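Local coordinates for protein putative acyl-CoA thioester hydrolase YbhC (Escherichia coli K-12, PDB 3GRH) that is a putative thioesterase of the outer membrane, a lipoprotein related to pectinesterases that neither binds pectin nor shows pectinesterase activity, at residues S273-D278 and T293-V298; S326-F331 and S357-G362. All coordinates share one frame; numbering follows the deposited sequence.

Contact 1 of 2, residues S273-D278 and T293-V298; sequences SYIEGD and TEFRVV
With CG anti to the backbone N in both Tyr274 (chi1 173°) and Glu294 (chi1 180°), the phenol ring and the carboxylate stand side by side on one face of two parallel strands from successive coils of the right-handed beta-helix of the pectinesterase family. The two flat groups are almost perpendicular, and Glu294 CD sits at the ring edge, 3.8 Å from Tyr274 CE1. The phenol runs obliquely past the aliphatic start of Arg296, Tyr274 OH lying 3.3 Å from Arg296 CB, and donates a short hydrogen bond, 2.5 Å from Tyr274 OH to Glu276 OE1, to that oxygen's anti lone pair. Arg296 bends at its second and third torsions, which carries NH2 back to Glu294 OE2 in a salt bridge of 2.8 Å; the other Glu276 oxygen is held by Arg245. Turned to the opposite face, into the helix interior, Ile275 CD1 packs on Phe295 CE1 at 4.1 Å. Five backbone bonds join the strands in register, from Glu294 N to Ser273 O through Val298 N to Gly277 O. Beyond them, Asp278, whose OD1 pairs with Arg301, shares a water that donates to Asp278 OD2 at 2.6 Å and to Val298 O at 2.9 Å.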
ATOM      1  N   SER A 273       6.676  -0.441  -9.364  1.00  6.29           N
ATOM      2  CA  SER A 273       5.288   0.035  -9.481  1.00  6.49           C
ATOM      3  C   SER A 273       5.184   1.557  -9.429  1.00  8.17           C
ATOM      4  O   SER A 273       6.187   2.236  -9.283  1.00  8.44           O
ATOM      5  CB  SER A 273       4.389  -0.616  -8.469  1.00  8.82           C
ATOM      6  OG  SER A 273       4.269  -2.049  -8.702  1.00  7.41           O
ATOM      7  N   TYR A 274       3.985   2.045  -9.675  1.00  6.46           N
ATOM      8  CA  TYR A 274       3.723   3.472  -9.690  1.00  6.85           C
ATOM      9  C   TYR A 274       2.513   3.682  -8.860  1.00  6.47           C
ATOM     10  O   TYR A 274       1.510   3.074  -9.134  1.00  7.93           O
ATOM     11  CB  TYR A 274       3.504   3.951 -11.086  1.00  7.89           C
ATOM     12  CG  TYR A 274       3.066   5.383 -11.198  1.00  6.77           C
ATOM     13  CD1 TYR A 274       3.958   6.395 -11.115  1.00 10.74           C
ATOM     14  CD2 TYR A 274       1.760   5.701 -11.353  1.00 10.00           C
ATOM     15  CE1 TYR A 274       3.565   7.706 -11.175  1.00 13.08           C
ATOM     16  CE2 TYR A 274       1.377   7.019 -11.476  1.00 10.16           C
ATOM     17  CZ  TYR A 274       2.269   7.986 -11.336  1.00 12.01           C
ATOM     18  OH  TYR A 274       1.927   9.350 -11.448  1.00 14.21           O
ATOM     19  N   ILE A 275       2.579   4.572  -7.862  1.00  6.90           N
ATOM     20  CA  ILE A 275       1.447   4.816  -6.951  1.00  6.45           C
ATOM     21  C   ILE A 275       1.216   6.315  -6.872  1.00  7.19           C
ATOM     22  O   ILE A 275       2.161   7.070  -6.712  1.00  9.76           O
ATOM     23  CB  ILE A 275       1.761   4.254  -5.558  1.00  6.65           C
ATOM     24  CG1 ILE A 275       2.095   2.799  -5.682  1.00  7.52           C
ATOM     25  CG2 ILE A 275       0.524   4.489  -4.636  1.00  9.09           C
ATOM     26  CD1 ILE A 275       2.394   2.116  -4.304  1.00 11.79           C
ATOM     27  N   GLU A 276      -0.010   6.727  -7.148  1.00  6.51           N
ATOM     28  CA  GLU A 276      -0.356   8.172  -7.261  1.00  8.33           C
ATOM     29  C   GLU A 276      -1.476   8.469  -6.274  1.00  8.00           C
ATOM     30  O   GLU A 276      -2.381   7.670  -6.076  1.00  8.93           O
ATOM     31  CB  GLU A 276      -0.865   8.416  -8.672  1.00 10.05           C
ATOM     32  CG  GLU A 276      -1.232   9.818  -9.024  1.00 12.36           C
ATOM     33  CD  GLU A 276      -1.515   9.954 -10.497  1.00 16.18           C
ATOM     34  OE1 GLU A 276      -0.570   9.808 -11.343  1.00 21.61           O
ATOM     35  OE2 GLU A 276      -2.697  10.275 -10.834  1.00 20.99           O
ATOM     36  N   GLY A 277      -1.400   9.622  -5.645  1.00  6.37           N
ATOM     37  CA  GLY A 277      -2.473  10.109  -4.819  1.00  7.35           C
ATOM     38  C   GLY A 277      -2.140  11.456  -4.252  1.00  6.69           C
ATOM     39  O   GLY A 277      -1.259  12.149  -4.744  1.00  6.95           O
ATOM     40  N   ASP A 278      -2.881  11.828  -3.214  1.00  8.28           N
ATOM     41  CA  ASP A 278      -2.566  13.059  -2.490  1.00  9.17           C
ATOM     42  C   ASP A 278      -2.410  12.889  -0.980  1.00  9.37           C
ATOM     43  O   ASP A 278      -1.315  13.021  -0.447  1.00 10.12           O
ATOM     44  CB  ASP A 278      -3.524  14.224  -2.868  1.00 10.04           C
ATOM     45  CG  ASP A 278      -4.999  13.862  -2.878  1.00 12.55           C
ATOM     46  OD1 ASP A 278      -5.511  13.116  -2.004  1.00 13.07           O
ATOM     47  OD2 ASP A 278      -5.705  14.464  -3.742  1.00 10.93           O
ATOM     48  N   THR A 293       9.865   1.717  -6.661  1.00  8.50           N
ATOM     49  CA  THR A 293       8.522   2.204  -6.857  1.00  9.40           C
ATOM     50  C   THR A 293       8.578   3.700  -6.966  1.00  9.62           C
ATOM     51  O   THR A 293       9.338   4.382  -6.284  1.00 10.99           O
ATOM     52  CB  THR A 293       7.601   1.662  -5.759  1.00 11.27           C
ATOM     53  OG1 THR A 293       7.486   0.253  -5.998  1.00 13.65           O
ATOM     54  CG2 THR A 293       6.226   2.303  -5.828  1.00 11.41           C
ATOM     55  N   GLU A 294       7.756   4.260  -7.838  1.00  8.57           N
ATOM     56  CA  GLU A 294       7.588   5.703  -7.931  1.00 10.21           C
ATOM     57  C   GLU A 294       6.330   6.121  -7.248  1.00 11.01           C
ATOM     58  O   GLU A 294       5.244   5.544  -7.435  1.00 10.35           O
ATOM     59  CB  GLU A 294       7.506   6.136  -9.395  1.00 11.08           C
ATOM     60  CG  GLU A 294       7.320   7.637  -9.547  1.00 13.56           C
ATOM     61  CD  GLU A 294       7.346   8.182 -10.975  1.00 17.73           C
ATOM     62  OE1 GLU A 294       7.630   7.471 -11.976  1.00 23.38           O
ATOM     63  OE2 GLU A 294       7.040   9.384 -11.099  1.00 25.91           O
ATOM     64  N   PHE A 295       6.456   7.102  -6.377  1.00 10.47           N
ATOM     65  CA  PHE A 295       5.335   7.693  -5.687  1.00 10.73           C
ATOM     66  C   PHE A 295       5.134   9.115  -6.204  1.00 11.71           C
ATOM     67  O   PHE A 295       6.078   9.905  -6.239  1.00 12.35           O
ATOM     68  CB  PHE A 295       5.611   7.726  -4.200  1.00 10.35           C
ATOM     69  CG  PHE A 295       5.846   6.398  -3.580  1.00 11.52           C
ATOM     70  CD1 PHE A 295       4.849   5.734  -3.020  1.00 12.51           C
ATOM     71  CD2 PHE A 295       7.105   5.884  -3.506  1.00 10.72           C
ATOM     72  CE1 PHE A 295       5.118   4.503  -2.399  1.00 11.55           C
ATOM     73  CE2 PHE A 295       7.345   4.641  -2.981  1.00 10.71           C
ATOM     74  CZ  PHE A 295       6.297   3.955  -2.425  1.00 11.16           C
ATOM     75  N   ARG A 296       3.929   9.409  -6.681  1.00  9.69           N
ATOM     76  CA  ARG A 296       3.617  10.744  -7.252  1.00 11.32           C
ATOM     77  C   ARG A 296       2.488  11.358  -6.478  1.00 10.43           C
ATOM     78  O   ARG A 296       1.386  10.764  -6.328  1.00 11.63           O
ATOM     79  CB  ARG A 296       3.228  10.648  -8.719  1.00 12.04           C
ATOM     80  CG  ARG A 296       2.733  11.956  -9.340  1.00 15.05           C
ATOM     81  CD  ARG A 296       3.879  12.741  -9.932  1.00 25.50           C
ATOM     82  NE  ARG A 296       4.577  11.940 -10.957  1.00 31.34           N
ATOM     83  CZ  ARG A 296       5.572  12.359 -11.736  1.00 31.85           C
ATOM     84  NH1 ARG A 296       6.033  13.620 -11.692  1.00 29.80           N
ATOM     85  NH2 ARG A 296       6.106  11.501 -12.591  1.00 34.86           N
ATOM     86  N   VAL A 297       2.764  12.563  -5.966  1.00 10.70           N
ATOM     87  CA  VAL A 297       1.729  13.384  -5.362  1.00 11.51           C
ATOM     88  C   VAL A 297       1.108  14.280  -6.391  1.00 11.76           C
ATOM     89  O   VAL A 297       1.859  15.014  -7.066  1.00 12.23           O
ATOM     90  CB  VAL A 297       2.306  14.245  -4.222  1.00 10.55           C
ATOM     91  CG1 VAL A 297       1.212  15.266  -3.741  1.00 14.02           C
ATOM     92  CG2 VAL A 297       2.725  13.388  -3.107  1.00 17.85           C
ATOM     93  N   VAL A 298      -0.225  14.264  -6.496  1.00 11.69           N
ATOM     94  CA  VAL A 298      -0.965  15.112  -7.451  1.00 13.44           C
ATOM     95  C   VAL A 298      -1.647  16.215  -6.685  1.00 15.48           C
ATOM     96  O   VAL A 298      -1.984  16.033  -5.513  1.00 17.04           O
ATOM     97  CB  VAL A 298      -1.938  14.330  -8.325  1.00 14.23           C
ATOM     98  CG1 VAL A 298      -1.170  13.321  -9.177  1.00 14.05           C
ATOM     99  CG2 VAL A 298      -2.979  13.578  -7.480  1.00 16.39           C
TER
HETATM  100  O   HOH W   1      -4.852  16.290  -5.339  1.00 19.60           O

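Contact 2 of 2, residues S326-F331 and S357-G362; sequences SRFNAF and SAINEG
Phe328 lays its ring alongside Ile359, the two pointing the same way, with Phe328 CD2 4.1 Å from Ile359 CG1. Ser357 CB and the carbonyl oxygen of Ala358, which accepts the bond from Phe328 N, lie at the ring edge. This is the inward stacking of neighbouring coils in a parallel beta-helix, here beside the short strand 358-359. On the outer side Asn329 and Asn360 share a first torsion, CG anti to the carbonyl carbon (chi1 -68° and -69°), that sends both amides out on the same side. They lie alongside each other with planes 17° apart, and Asn360 ND2 donates to Asn329 OD1 at 2.9 Å, well tilted from the carbonyl plane. Asn329 ND2 turns to Glu294 OE2. An alanine here is likely to leave the Asn360 amide and the Glu294 carboxylate without this partner. At the start, Ser326 N donates to Ser357 OG at 3.0 Å, a hydroxyl also bonded to Arg355 O; at the far end Ala330 N reaches Glu361 O at 3.2 Å. A side chain on Gly362 would clash with Ala330 O. Accepting from one coil and donating to another, the neutral Asn329 amide is probably held in one flip state.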
ATOM      1  N   SER A 326      13.594   3.977  -4.291  1.00  8.16           N
ATOM      2  CA  SER A 326      12.326   4.452  -4.826  1.00  9.02           C
ATOM      3  C   SER A 326      12.488   5.972  -5.178  1.00  8.94           C
ATOM      4  O   SER A 326      13.564   6.529  -5.064  1.00 10.72           O
ATOM      5  CB  SER A 326      11.236   4.121  -3.840  1.00 10.04           C
ATOM      6  OG  SER A 326      10.955   2.702  -3.900  1.00 10.06           O
ATOM      7  N   ARG A 327      11.456   6.517  -5.822  1.00  9.28           N
ATOM      8  CA  ARG A 327      11.445   7.861  -6.412  1.00 11.14           C
ATOM      9  C   ARG A 327      10.181   8.538  -5.907  1.00 11.02           C
ATOM     10  O   ARG A 327       9.129   7.965  -5.903  1.00 11.93           O
ATOM     11  CB  ARG A 327      11.488   7.822  -7.936  1.00 13.69           C
ATOM     12  CG  ARG A 327      12.750   7.308  -8.424  1.00 19.40           C
ATOM     13  CD  ARG A 327      12.714   7.286  -9.953  1.00 21.57           C
ATOM     14  NE  ARG A 327      11.881   6.199 -10.457  1.00 28.90           N
ATOM     15  CZ  ARG A 327      11.133   6.241 -11.563  1.00 29.73           C
ATOM     16  NH1 ARG A 327      11.069   7.329 -12.303  1.00 33.81           N
ATOM     17  NH2 ARG A 327      10.463   5.163 -11.948  1.00 33.08           N
ATOM     18  N   PHE A 328      10.315   9.751  -5.422  1.00  9.45           N
ATOM     19  CA  PHE A 328       9.212  10.513  -4.875  1.00 10.36           C
ATOM     20  C   PHE A 328       9.112  11.870  -5.592  1.00 10.50           C
ATOM     21  O   PHE A 328      10.077  12.592  -5.674  1.00 11.71           O
ATOM     22  CB  PHE A 328       9.443  10.794  -3.380  1.00 11.34           C
ATOM     23  CG  PHE A 328       9.450   9.560  -2.530  1.00  9.52           C
ATOM     24  CD1 PHE A 328       8.322   9.106  -1.930  1.00 13.15           C
ATOM     25  CD2 PHE A 328      10.565   8.794  -2.420  1.00 10.06           C
ATOM     26  CE1 PHE A 328       8.285   7.927  -1.195  1.00 12.33           C
ATOM     27  CE2 PHE A 328      10.509   7.631  -1.669  1.00 10.22           C
ATOM     28  CZ  PHE A 328       9.424   7.200  -1.054  1.00 10.83           C
ATOM     29  N   ASN A 329       7.981  12.151  -6.188  1.00 10.44           N
ATOM     30  CA  ASN A 329       7.765  13.375  -6.972  1.00 12.13           C
ATOM     31  C   ASN A 329       6.499  14.075  -6.548  1.00 12.29           C
ATOM     32  O   ASN A 329       5.469  13.459  -6.418  1.00 13.69           O
ATOM     33  CB  ASN A 329       7.705  12.982  -8.433  1.00 11.79           C
ATOM     34  CG  ASN A 329       9.044  12.481  -8.979  1.00 16.38           C
ATOM     35  OD1 ASN A 329      10.044  13.179  -8.816  1.00 23.35           O
ATOM     36  ND2 ASN A 329       9.073  11.308  -9.632  1.00 20.90           N
ATOM     37  N   ALA A 330       6.561  15.379  -6.356  1.00 12.37           N
ATOM     38  CA  ALA A 330       5.336  16.163  -6.029  1.00 14.97           C
ATOM     39  C   ALA A 330       5.255  17.444  -6.841  1.00 19.25           C
ATOM     40  O   ALA A 330       6.271  18.022  -7.108  1.00 18.40           O
ATOM     41  CB  ALA A 330       5.323  16.493  -4.586  1.00 13.28           C
ATOM     42  N   PHE A 331       4.040  17.828  -7.223  1.00 23.38           N
ATOM     43  CA  PHE A 331       3.814  19.059  -8.050  1.00 25.32           C
ATOM     44  C   PHE A 331       4.095  20.390  -7.317  1.00 27.46           C
ATOM     45  O   PHE A 331       5.185  20.933  -7.448  1.00 30.30           O
ATOM     46  CB  PHE A 331       2.392  19.070  -8.653  1.00 28.68           C
ATOM     47  CG  PHE A 331       2.168  17.993  -9.669  1.00 30.70           C
ATOM     48  CD1 PHE A 331       1.679  16.771  -9.280  1.00 36.15           C
ATOM     49  CD2 PHE A 331       2.518  18.176 -11.000  1.00 33.86           C
ATOM     50  CE1 PHE A 331       1.492  15.748 -10.198  1.00 34.74           C
ATOM     51  CE2 PHE A 331       2.345  17.145 -11.927  1.00 34.51           C
ATOM     52  CZ  PHE A 331       1.825  15.942 -11.526  1.00 32.84           C
ATOM     53  N   SER A 357      16.682   6.503  -1.653  1.00  9.29           N
ATOM     54  CA  SER A 357      15.660   6.963  -2.536  1.00  8.78           C
ATOM     55  C   SER A 357      15.869   8.388  -3.006  1.00  9.57           C
ATOM     56  O   SER A 357      16.542   9.173  -2.372  1.00 10.57           O
ATOM     57  CB  SER A 357      14.302   6.833  -1.868  1.00  8.48           C
ATOM     58  OG  SER A 357      13.973   5.435  -1.748  1.00  8.89           O
ATOM     59  N   ALA A 358      15.293   8.715  -4.159  1.00  9.29           N
ATOM     60  CA  ALA A 358      15.407  10.049  -4.730  1.00  9.92           C
ATOM     61  C   ALA A 358      14.135  10.798  -4.293  1.00  9.36           C
ATOM     62  O   ALA A 358      13.037  10.327  -4.579  1.00 11.03           O
ATOM     63  CB  ALA A 358      15.465   9.976  -6.268  1.00 13.14           C
ATOM     64  N   ILE A 359      14.275  11.944  -3.648  1.00  9.69           N
ATOM     65  CA  ILE A 359      13.152  12.834  -3.253  1.00  8.88           C
ATOM     66  C   ILE A 359      13.278  14.131  -4.010  1.00 10.28           C
ATOM     67  O   ILE A 359      14.242  14.845  -3.898  1.00 10.04           O
ATOM     68  CB  ILE A 359      13.130  13.085  -1.743  1.00  8.37           C
ATOM     69  CG1 ILE A 359      13.094  11.763  -1.008  1.00 10.06           C
ATOM     70  CG2 ILE A 359      11.885  13.870  -1.363  1.00  9.59           C
ATOM     71  CD1 ILE A 359      13.272  11.861   0.456  1.00 11.88           C
ATOM     72  N   ASN A 360      12.335  14.412  -4.859  1.00 12.33           N
ATOM     73  CA  ASN A 360      12.647  15.346  -5.912  1.00 14.97           C
ATOM     74  C   ASN A 360      11.956  16.577  -5.502  1.00 15.01           C
ATOM     75  O   ASN A 360      11.772  16.852  -4.291  1.00 15.38           O
ATOM     76  CB  ASN A 360      12.322  14.748  -7.308  1.00 15.75           C
ATOM     77  CG  ASN A 360      13.281  13.583  -7.680  1.00 19.72           C
ATOM     78  OD1 ASN A 360      14.525  13.716  -7.590  1.00 19.91           O
ATOM     79  ND2 ASN A 360      12.693  12.391  -7.933  1.00 22.94           N
ATOM     80  N   GLU A 361      11.628  17.423  -6.463  1.00 19.96           N
ATOM     81  CA  GLU A 361      11.067  18.662  -6.091  1.00 19.43           C
ATOM     82  C   GLU A 361       9.655  18.439  -5.577  1.00 19.35           C
ATOM     83  O   GLU A 361       9.007  17.375  -5.785  1.00 22.08           O
ATOM     84  CB  GLU A 361      11.099  19.670  -7.258  1.00 20.90           C
ATOM     85  CG  GLU A 361      11.128  21.157  -6.798  1.00 23.38           C
ATOM     86  CD  GLU A 361      12.390  21.586  -6.006  1.00 29.34           C
ATOM     87  OE1 GLU A 361      13.033  20.728  -5.355  1.00 33.21           O
ATOM     88  OE2 GLU A 361      12.747  22.808  -6.053  1.00 32.31           O
ATOM     89  N   GLY A 362       9.236  19.429  -4.818  1.00 17.84           N
ATOM     90  CA  GLY A 362       7.877  19.598  -4.414  1.00 15.61           C
ATOM     91  C   GLY A 362       7.588  19.296  -2.983  1.00 14.85           C
ATOM     92  O   GLY A 362       6.459  19.446  -2.579  1.00 16.34           O
TER

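How the contacts relate
Contacts 1 and 2 are consecutive steps along one face of the beta-helix, their centres about 9 Å apart, and strands 294-297 and 327-330 form the seam between them. Backbone bonds are probable there, from Phe295 N to Arg327 O (2.8 Å) and from Val297 N to Asn329 O (2.9 Å). Inside, the rings of Phe295 and Phe328 stack and continue the apolar column from coil to coil; outside, Glu294 serves both contacts. Contact 1 alone approaches the active-site region: the side chain of Asp278 is about 8 Å from that of Asp280, the predicted nucleophile, and about 9 Å from that of Arg340, a substrate-binding residue by similarity. Contact 2 lies away from both.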